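Local coordinates for protein delta-1-pyrroline-5-carboxylate dehydrogenase, mitochondrial (Mus musculus, PDB 4E3X) that probably catalyses the irreversible NAD-dependent oxidation of L-glutamate gamma-semialdehyde to glutamate, the second and last step of proline breakdown in mitochondria, at residues Glu159-Ala164 and Asn211-Gly216; Ala163-Asp168 and Ser513-Gln518; Leu129-Met134 and Asp168-Asn173. One frame throughout, in Å; residues are numbered along the deposited sequence.

Contact 1 of 3, residues Glu159-Ala164 and Asn211-Gly216; sequences EIDAAA and NFTAIG. With PRO (proline), chain K.
D161 reaches from a wide, pi-type turn of its helix and lays its carboxylate across the start of the helix that opens at T213. CG stands anti to the backbone N (chi1 169°), which carries both oxygens out to the facing chain. There they divide the work: OD1 accepts from A214 N at 2.8 Å, and OD2 from T213 N at 2.9 Å. Each oxygen uses its syn lone pair, and the bond to A214 is the straighter, 158° at the hydrogen. A negative group that grips the first two amides of a helix probably also gains from the positive end of the helix dipole. K153 adds a salt bridge to OD2 and a cation-pi contact to the F212 ring. That ring meets the carboxylate at its edge, with CD2 3.6 Å from D161 CG and the two planes 70° apart, while CG of the bound proline lies over one face and its CB comes 3.6 Å from F212 CE1. Beside the polar grip, A162 CB packs on T213 CG2 at 4.0 Å. With an alanine in place of D161, the amides of T213 and A214 would probably lose their acceptor, K153 its carboxylate and the F212 edge its neighbour. N211, just before F212, donates through ND2 to Q346 O and is, by similarity, the transition-state stabiliser. What D161 secures is thus a helix N-terminus, with N-cap residue F212, that forms one wall of the aldehyde dehydrogenase active site.

Contact 2 of 3, residues Ala163-Asp168 and Ser513-Gln518; sequences AAELID and SVVGQQ. With PRO (proline), chain K.
Two bridging waters do the polar work between E165, D168 and the loop S513-Q518, whose direct contacts with the helix are mostly apolar. The first gives one hydrogen to E165 OE2 at 2.7 Å and the other to S513 OG at 2.8 Å. The second donates to D168 OD2 and accepts from V515 N at 2.9 Å, so a loop amide that faces the helix is satisfied through solvent. Between these bridges V515 pushes its side chain at the helix: CB sits 3.5 Å from D168 CB, and CG2 is 4.1 Å from E165 CG, the two side chains of V515 and E165 crossing at about a right angle. E165 is stretched out, CG pointing opposite the main-chain N (chi1 -169°), and this length brings OE2 past the valine to within 3.7 Å of the bound proline's N. The D168 carboxylate also accepts from E35 N and N34 ND2, which tie the N-terminal stretch to the same helix. On the loop, S513 grips one carboxylate oxygen of the ligand twice, N to PRO O at 3.0 Å with 163° at the hydrogen, and OG to the same oxygen. The loop is shaped from within by V514, whose O accepts from both Q517 N and Q518 N while its N donates to Q518 OE1 at 2.8 Å; Q518 NE2 continues to N193 of the second subunit. G512 N and S349 OG also bond to the proline, whose carboxylate probably stands in for that of glutamate semialdehyde. S513 is a substrate-binding residue, and its loop lines the substrate pocket of the aldehyde dehydrogenase active site.

Contact 3 of 3, residues Leu129-Met134 and Asp168-Asn173; sequences LKAADM and DFFRFN
Helices L129-M134 and D168-N173 run roughly antiparallel, 147° between the directions of the two short segments, with axes approaching to 8.5 Å. A132 CA lies 6.1 Å from F170 CA, and L129 CA 5.7 Å from R171 CA; the small side chain of A132 probably helps the close approach. A132 CB rests between two neighbours on the facing helix, 3.7 Å from R171 CG and 4.0 Å from F170 CB. The F170 ring turns its edge to A132 N, while A131 CB comes in obliquely at 3.9 Å from F170 CD2. F128 adds an edge-to-face ring contact to F170, and L249 of helix 239-251 packs on the same side chain. R171 runs extended from CG to NE (chi3 -171°), so its aliphatic part lies along A132 while the guanidinium goes on toward D133. L129 lays CD2 against R171 CA. NE reaches L129 O through a water that lies in the guanidinium plane, at its edge, while NH2 makes a weak bond to a second water held by D133 OD1. NH1 forms a salt bridge with E35. The charge of R171 is therefore met directly by E35 and only distantly by D133, across solvent, and the pairing of the two helices rests chiefly on L129, A131 and A132 against F170 and the aliphatic part of R171.

Overall arrangement
Helix 155-180 runs through all three contacts, and the environment changes along it. Contacts 1 and 2 are buried, their centres 9 Å apart, share A163 and A164, and touch the same bound proline; contact 3, only partly buried, follows past D168, which it shares with contact 2. The chemistry shifts accordingly: a carboxylate bound directly to helix amides in contact 1, carboxylates joined to a loop by water in contact 2, and small apolar packing with a water-bridged arginine in contact 3. Adjacent residues tie the sites together: A214 packs on E165 and F169, and V515 on F169 and F172, so the helix links the substrate pocket to the neighbouring helix 121-136.

Contact 1 of 3, residues Glu159-Ala164 and Asn211-Gly216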
loop_
_atom_site.group_PDB
_atom_site.type_symbol
_atom_site.label_atom_id
_atom_site.label_comp_id
_atom_site.label_asym_id
_atom_site.label_seq_id
_atom_site.Cartn_x
_atom_site.Cartn_y
_atom_site.Cartn_z
ATOM N N GLU B 159 -12.600 22.917 -17.729
ATOM C CA GLU B 159 -11.700 23.773 -16.962
ATOM C C GLU B 159 -11.282 23.161 -15.632
ATOM O O GLU B 159 -10.102 23.184 -15.283
ATOM C CB GLU B 159 -12.333 25.152 -16.739
ATOM C CG GLU B 159 -11.697 25.981 -15.634
ATOM C CD GLU B 159 -10.354 26.597 -16.009
ATOM O OE1 GLU B 159 -9.829 26.322 -17.111
ATOM O OE2 GLU B 159 -9.825 27.370 -15.185
ATOM N N ILE B 160 -12.235 22.612 -14.889
ATOM C CA ILE B 160 -11.893 22.030 -13.595
ATOM C C ILE B 160 -11.114 20.726 -13.713
ATOM O O ILE B 160 -10.469 20.314 -12.755
ATOM C CB ILE B 160 -13.118 21.836 -12.674
ATOM C CG1 ILE B 160 -14.056 20.751 -13.206
ATOM C CG2 ILE B 160 -13.841 23.161 -12.458
ATOM C CD1 ILE B 160 -15.270 20.510 -12.317
ATOM N N ASP B 161 -11.162 20.111 -14.895
ATOM C CA ASP B 161 -10.552 18.811 -15.153
ATOM C C ASP B 161 -9.203 18.945 -15.873
ATOM O O ASP B 161 -8.141 18.785 -15.260
ATOM C CB ASP B 161 -11.540 17.960 -15.975
ATOM C CG ASP B 161 -10.925 16.683 -16.544
ATOM O OD1 ASP B 161 -9.871 16.241 -16.048
ATOM O OD2 ASP B 161 -11.515 16.118 -17.498
ATOM N N ALA B 162 -9.248 19.222 -17.177
ATOM C CA ALA B 162 -8.045 19.208 -18.014
ATOM C C ALA B 162 -7.060 20.299 -17.643
ATOM O O ALA B 162 -5.858 20.164 -17.869
ATOM C CB ALA B 162 -8.416 19.315 -19.483
ATOM N N ALA B 163 -7.570 21.396 -17.098
ATOM C CA ALA B 163 -6.687 22.417 -16.575
ATOM C C ALA B 163 -6.472 22.203 -15.078
ATOM O O ALA B 163 -5.481 21.609 -14.682
ATOM C CB ALA B 163 -7.221 23.814 -16.872
ATOM N N ALA B 164 -7.412 22.646 -14.250
ATOM C CA ALA B 164 -7.157 22.739 -12.815
ATOM C C ALA B 164 -6.724 21.438 -12.148
ATOM O O ALA B 164 -5.684 21.405 -11.509
ATOM C CB ALA B 164 -8.346 23.322 -12.090
ATOM N N ASN B 211 -13.622 9.712 -18.438
ATOM C CA ASN B 211 -14.424 10.807 -17.897
ATOM C C ASN B 211 -13.667 11.982 -17.315
ATOM O O ASN B 211 -14.248 13.043 -17.102
ATOM C CB ASN B 211 -15.497 10.290 -16.939
ATOM C CG ASN B 211 -14.919 9.654 -15.703
ATOM O OD1 ASN B 211 -13.797 9.151 -15.704
ATOM N ND2 ASN B 211 -15.697 9.661 -14.629
ATOM N N PHE B 212 -12.378 11.794 -17.058
ATOM C CA PHE B 212 -11.519 12.896 -16.643
ATOM C C PHE B 212 -10.181 12.824 -17.341
ATOM O O PHE B 212 -9.435 11.870 -17.168
ATOM C CB PHE B 212 -11.305 12.900 -15.130
ATOM C CG PHE B 212 -12.513 13.332 -14.362
ATOM C CD1 PHE B 212 -13.436 12.399 -13.916
ATOM C CD2 PHE B 212 -12.743 14.675 -14.103
ATOM C CE1 PHE B 212 -14.561 12.795 -13.214
ATOM C CE2 PHE B 212 -13.872 15.081 -13.403
ATOM C CZ PHE B 212 -14.777 14.137 -12.955
ATOM N N THR B 213 -9.884 13.844 -18.133
ATOM C CA THR B 213 -8.568 13.970 -18.743
ATOM C C THR B 213 -7.462 13.929 -17.688
ATOM O O THR B 213 -6.405 13.338 -17.910
ATOM C CB THR B 213 -8.512 15.268 -19.558
ATOM O OG1 THR B 213 -9.450 15.150 -20.626
ATOM C CG2 THR B 213 -7.122 15.542 -20.131
ATOM N N ALA B 214 -7.721 14.550 -16.539
ATOM C CA ALA B 214 -6.721 14.656 -15.485
ATOM C C ALA B 214 -6.328 13.300 -14.906
ATOM O O ALA B 214 -5.187 13.107 -14.492
ATOM C CB ALA B 214 -7.220 15.577 -14.373
ATOM N N ILE B 215 -7.275 12.367 -14.843
ATOM C CA ILE B 215 -6.997 11.069 -14.240
ATOM C C ILE B 215 -5.938 10.312 -15.031
ATOM O O ILE B 215 -5.045 9.712 -14.446
ATOM C CB ILE B 215 -8.282 10.236 -14.054
ATOM C CG1 ILE B 215 -9.156 10.875 -12.974
ATOM C CG2 ILE B 215 -7.947 8.808 -13.645
ATOM C CD1 ILE B 215 -10.469 10.163 -12.733
ATOM N N GLY B 216 -6.015 10.370 -16.357
ATOM C CA GLY B 216 -5.004 9.743 -17.191
ATOM C C GLY B 216 -3.621 10.309 -16.930
ATOM O O GLY B 216 -2.638 9.573 -16.791
HETATM N N PRO K . -12.484 13.676 -8.486
HETATM C CA PRO K . -13.760 13.884 -9.173
HETATM C C PRO K . -14.839 14.438 -8.249
HETATM O O PRO K . -14.686 14.493 -7.024
HETATM C CB PRO K . -14.125 12.474 -9.635
HETATM C CG PRO K . -12.803 11.858 -9.934
HETATM C CD PRO K . -11.833 12.425 -8.914
HETATM O OXT PRO K . -15.898 14.855 -8.723
#

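Contact 2 of 3, residues Ala163-Asp168 and Ser513-Gln518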
loop_
_atom_site.group_PDB
_atom_site.type_symbol
_atom_site.label_atom_id
_atom_site.label_comp_id
_atom_site.label_asym_id
_atom_site.label_seq_id
_atom_site.Cartn_x
_atom_site.Cartn_y
_atom_site.Cartn_z
ATOM N N ALA B 163 -7.570 21.396 -17.098
ATOM C CA ALA B 163 -6.687 22.417 -16.575
ATOM C C ALA B 163 -6.472 22.203 -15.078
ATOM O O ALA B 163 -5.481 21.609 -14.682
ATOM C CB ALA B 163 -7.221 23.814 -16.872
ATOM N N ALA B 164 -7.412 22.646 -14.250
ATOM C CA ALA B 164 -7.157 22.739 -12.815
ATOM C C ALA B 164 -6.724 21.438 -12.148
ATOM O O ALA B 164 -5.684 21.405 -11.509
ATOM C CB ALA B 164 -8.346 23.322 -12.090
ATOM N N GLU B 165 -7.495 20.366 -12.295
ATOM C CA GLU B 165 -7.147 19.138 -11.590
ATOM C C GLU B 165 -5.829 18.545 -12.079
ATOM O O GLU B 165 -5.016 18.104 -11.274
ATOM C CB GLU B 165 -8.261 18.098 -11.688
ATOM C CG GLU B 165 -8.034 16.932 -10.745
ATOM C CD GLU B 165 -9.231 16.013 -10.654
ATOM O OE1 GLU B 165 -9.929 15.843 -11.674
ATOM O OE2 GLU B 165 -9.478 15.466 -9.558
ATOM N N LEU B 166 -5.628 18.530 -13.394
ATOM C CA LEU B 166 -4.409 17.964 -13.962
ATOM C C LEU B 166 -3.178 18.762 -13.528
ATOM O O LEU B 166 -2.169 18.204 -13.087
ATOM C CB LEU B 166 -4.515 17.934 -15.487
ATOM C CG LEU B 166 -3.269 17.395 -16.189
ATOM C CD1 LEU B 166 -2.880 16.035 -15.632
ATOM C CD2 LEU B 166 -3.526 17.307 -17.683
ATOM N N ILE B 167 -3.281 20.078 -13.643
ATOM C CA ILE B 167 -2.224 20.965 -13.188
ATOM C C ILE B 167 -1.930 20.743 -11.699
ATOM O O ILE B 167 -0.766 20.631 -11.292
ATOM C CB ILE B 167 -2.608 22.435 -13.448
ATOM C CG1 ILE B 167 -2.567 22.744 -14.951
ATOM C CG2 ILE B 167 -1.698 23.389 -12.692
ATOM C CD1 ILE B 167 -3.323 24.021 -15.312
ATOM N N ASP B 168 -2.984 20.639 -10.894
ATOM C CA ASP B 168 -2.810 20.413 -9.459
ATOM C C ASP B 168 -2.157 19.059 -9.153
ATOM O O ASP B 168 -1.302 18.974 -8.271
ATOM C CB ASP B 168 -4.140 20.522 -8.710
ATOM C CG ASP B 168 -4.667 21.959 -8.614
ATOM O OD1 ASP B 168 -3.921 22.909 -8.911
ATOM O OD2 ASP B 168 -5.843 22.125 -8.216
ATOM N N SER B 513 -14.093 17.171 -5.858
ATOM C CA SER B 513 -12.929 17.159 -4.983
ATOM C C SER B 513 -11.792 17.958 -5.615
ATOM O O SER B 513 -11.618 17.978 -6.837
ATOM C CB SER B 513 -12.466 15.733 -4.695
ATOM O OG SER B 513 -11.997 15.104 -5.878
ATOM N N VAL B 514 -11.032 18.630 -4.764
ATOM C CA VAL B 514 -9.925 19.452 -5.210
ATOM C C VAL B 514 -8.619 18.906 -4.638
ATOM O O VAL B 514 -8.515 18.613 -3.445
ATOM C CB VAL B 514 -10.145 20.915 -4.792
ATOM C CG1 VAL B 514 -8.903 21.751 -5.076
ATOM C CG2 VAL B 514 -11.356 21.489 -5.521
ATOM N N VAL B 515 -7.626 18.755 -5.504
ATOM C CA VAL B 515 -6.326 18.225 -5.113
ATOM C C VAL B 515 -5.735 19.027 -3.953
ATOM O O VAL B 515 -5.776 20.261 -3.948
ATOM C CB VAL B 515 -5.367 18.218 -6.317
ATOM C CG1 VAL B 515 -3.939 17.923 -5.888
ATOM C CG2 VAL B 515 -5.842 17.208 -7.346
ATOM N N GLY B 516 -5.213 18.322 -2.953
ATOM C CA GLY B 516 -4.617 18.975 -1.801
ATOM C C GLY B 516 -5.630 19.432 -0.766
ATOM O O GLY B 516 -5.256 19.848 0.326
ATOM N N GLN B 517 -6.914 19.355 -1.108
ATOM C CA GLN B 517 -7.992 19.820 -0.232
ATOM C C GLN B 517 -8.902 18.659 0.164
ATOM O O GLN B 517 -9.175 18.448 1.352
ATOM C CB GLN B 517 -8.785 20.941 -0.905
ATOM C CG GLN B 517 -7.935 22.184 -1.130
ATOM C CD GLN B 517 -8.694 23.328 -1.755
ATOM O OE1 GLN B 517 -9.914 23.428 -1.623
ATOM N NE2 GLN B 517 -7.974 24.196 -2.455
ATOM N N GLN B 518 -9.371 17.909 -0.833
ATOM C CA GLN B 518 -10.104 16.669 -0.593
ATOM C C GLN B 518 -9.487 15.524 -1.390
ATOM O O GLN B 518 -9.964 15.196 -2.481
ATOM C CB GLN B 518 -11.582 16.813 -0.969
ATOM C CG GLN B 518 -12.304 17.927 -0.251
ATOM C CD GLN B 518 -12.257 19.229 -1.007
ATOM O OE1 GLN B 518 -12.142 19.250 -2.234
ATOM N NE2 GLN B 518 -12.353 20.329 -0.280
HETATM N N PRO K . -12.484 13.676 -8.486
HETATM C CA PRO K . -13.760 13.884 -9.173
HETATM C C PRO K . -14.839 14.438 -8.249
HETATM O O PRO K . -14.686 14.493 -7.024
HETATM C CB PRO K . -14.125 12.474 -9.635
HETATM C CG PRO K . -12.803 11.858 -9.934
HETATM C CD PRO K . -11.833 12.425 -8.914
HETATM O OXT PRO K . -15.898 14.855 -8.723
HETATM O O HOH W 1 -9.382 15.086 -6.909
HETATM O O HOH W 2 -7.808 20.080 -8.123
#

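Contact 3 of 3, residues Leu129-Met134 and Asp168-Asn173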
loop_
_atom_site.group_PDB
_atom_site.type_symbol
_atom_site.label_atom_id
_atom_site.label_comp_id
_atom_site.label_asym_id
_atom_site.label_seq_id
_atom_site.Cartn_x
_atom_site.Cartn_y
_atom_site.Cartn_z
ATOM N N LEU B 129 6.439 20.003 -13.232
ATOM C CA LEU B 129 6.220 21.421 -12.969
ATOM C C LEU B 129 6.209 22.232 -14.268
ATOM O O LEU B 129 5.411 23.165 -14.428
ATOM C CB LEU B 129 7.289 21.946 -12.016
ATOM C CG LEU B 129 7.202 21.349 -10.610
ATOM C CD1 LEU B 129 8.458 21.679 -9.817
ATOM C CD2 LEU B 129 5.939 21.846 -9.893
ATOM N N LYS B 130 7.095 21.880 -15.197
ATOM C CA LYS B 130 7.113 22.532 -16.507
ATOM C C LYS B 130 5.836 22.219 -17.284
ATOM O O LYS B 130 5.231 23.105 -17.902
ATOM C CB LYS B 130 8.343 22.096 -17.307
ATOM N N ALA B 131 5.416 20.957 -17.243
ATOM C CA ALA B 131 4.168 20.564 -17.898
ATOM C C ALA B 131 2.980 21.334 -17.320
ATOM O O ALA B 131 2.111 21.800 -18.060
ATOM C CB ALA B 131 3.956 19.065 -17.774
ATOM N N ALA B 132 2.945 21.465 -15.997
ATOM C CA ALA B 132 1.866 22.203 -15.338
ATOM C C ALA B 132 1.824 23.660 -15.786
ATOM O O ALA B 132 0.754 24.216 -15.997
ATOM C CB ALA B 132 2.003 22.117 -13.832
ATOM N N ASP B 133 2.993 24.271 -15.929
ATOM C CA ASP B 133 3.086 25.656 -16.365
ATOM C C ASP B 133 2.564 25.813 -17.794
ATOM O O ASP B 133 1.852 26.773 -18.107
ATOM C CB ASP B 133 4.541 26.125 -16.251
ATOM C CG ASP B 133 4.723 27.588 -16.608
ATOM O OD1 ASP B 133 4.526 28.448 -15.722
ATOM O OD2 ASP B 133 5.094 27.875 -17.763
ATOM N N MET B 134 2.898 24.857 -18.658
ATOM C CA MET B 134 2.408 24.877 -20.035
ATOM C C MET B 134 0.889 24.727 -20.085
ATOM O O MET B 134 0.205 25.435 -20.817
ATOM C CB MET B 134 3.074 23.768 -20.844
ATOM C CG MET B 134 4.585 23.946 -20.982
ATOM S SD MET B 134 5.420 22.459 -21.582
ATOM C CE MET B 134 4.782 22.397 -23.252
ATOM N N ASP B 168 -2.984 20.639 -10.894
ATOM C CA ASP B 168 -2.810 20.413 -9.459
ATOM C C ASP B 168 -2.157 19.059 -9.153
ATOM O O ASP B 168 -1.302 18.974 -8.271
ATOM C CB ASP B 168 -4.140 20.522 -8.710
ATOM C CG ASP B 168 -4.667 21.959 -8.614
ATOM O OD1 ASP B 168 -3.921 22.909 -8.911
ATOM O OD2 ASP B 168 -5.843 22.125 -8.216
ATOM N N PHE B 169 -2.558 17.995 -9.849
ATOM C CA PHE B 169 -1.886 16.706 -9.663
ATOM C C PHE B 169 -0.389 16.874 -9.910
ATOM O O PHE B 169 0.437 16.423 -9.117
ATOM C CB PHE B 169 -2.392 15.646 -10.649
ATOM C CG PHE B 169 -3.657 14.945 -10.226
ATOM C CD1 PHE B 169 -3.816 14.448 -8.941
ATOM C CD2 PHE B 169 -4.676 14.742 -11.148
ATOM C CE1 PHE B 169 -4.989 13.780 -8.579
ATOM C CE2 PHE B 169 -5.843 14.069 -10.798
ATOM C CZ PHE B 169 -6.002 13.593 -9.511
ATOM N N PHE B 170 -0.034 17.508 -11.025
ATOM C CA PHE B 170 1.373 17.643 -11.378
ATOM C C PHE B 170 2.138 18.472 -10.343
ATOM O O PHE B 170 3.235 18.086 -9.927
ATOM C CB PHE B 170 1.527 18.243 -12.778
ATOM C CG PHE B 170 1.232 17.282 -13.898
ATOM C CD1 PHE B 170 0.868 15.964 -13.649
ATOM C CD2 PHE B 170 1.323 17.708 -15.212
ATOM C CE1 PHE B 170 0.609 15.088 -14.696
ATOM C CE2 PHE B 170 1.069 16.838 -16.260
ATOM C CZ PHE B 170 0.705 15.527 -16.002
ATOM N N ARG B 171 1.565 19.588 -9.901
ATOM C CA ARG B 171 2.265 20.452 -8.941
ATOM C C ARG B 171 2.312 19.864 -7.533
ATOM O O ARG B 171 3.371 19.838 -6.899
ATOM C CB ARG B 171 1.681 21.865 -8.897
ATOM C CG ARG B 171 1.803 22.634 -10.191
ATOM C CD ARG B 171 1.885 24.132 -9.915
ATOM N NE ARG B 171 1.789 24.944 -11.131
ATOM C CZ ARG B 171 0.699 25.620 -11.496
ATOM N NH1 ARG B 171 -0.402 25.580 -10.748
ATOM N NH2 ARG B 171 0.701 26.322 -12.622
ATOM N N PHE B 172 1.170 19.402 -7.035
ATOM C CA PHE B 172 1.118 18.845 -5.688
ATOM C C PHE B 172 1.898 17.538 -5.562
ATOM O O PHE B 172 2.608 17.342 -4.576
ATOM C CB PHE B 172 -0.321 18.677 -5.210
ATOM C CG PHE B 172 -0.936 19.954 -4.708
ATOM C CD1 PHE B 172 -0.893 20.286 -3.357
ATOM C CD2 PHE B 172 -1.537 20.840 -5.588
ATOM C CE1 PHE B 172 -1.452 21.477 -2.894
ATOM C CE2 PHE B 172 -2.092 22.029 -5.129
ATOM C CZ PHE B 172 -2.059 22.339 -3.782
ATOM N N ASN B 173 1.789 16.641 -6.538
ATOM C CA ASN B 173 2.590 15.418 -6.470
ATOM C C ASN B 173 4.089 15.732 -6.522
ATOM O O ASN B 173 4.880 15.096 -5.835
ATOM C CB ASN B 173 2.204 14.410 -7.545
ATOM C CG ASN B 173 0.949 13.651 -7.196
ATOM O OD1 ASN B 173 0.704 13.347 -6.024
ATOM N ND2 ASN B 173 0.148 13.327 -8.210
HETATM O O HOH W 3 4.367 24.773 -12.340
HETATM O O HOH W 4 2.796 28.058 -13.572
#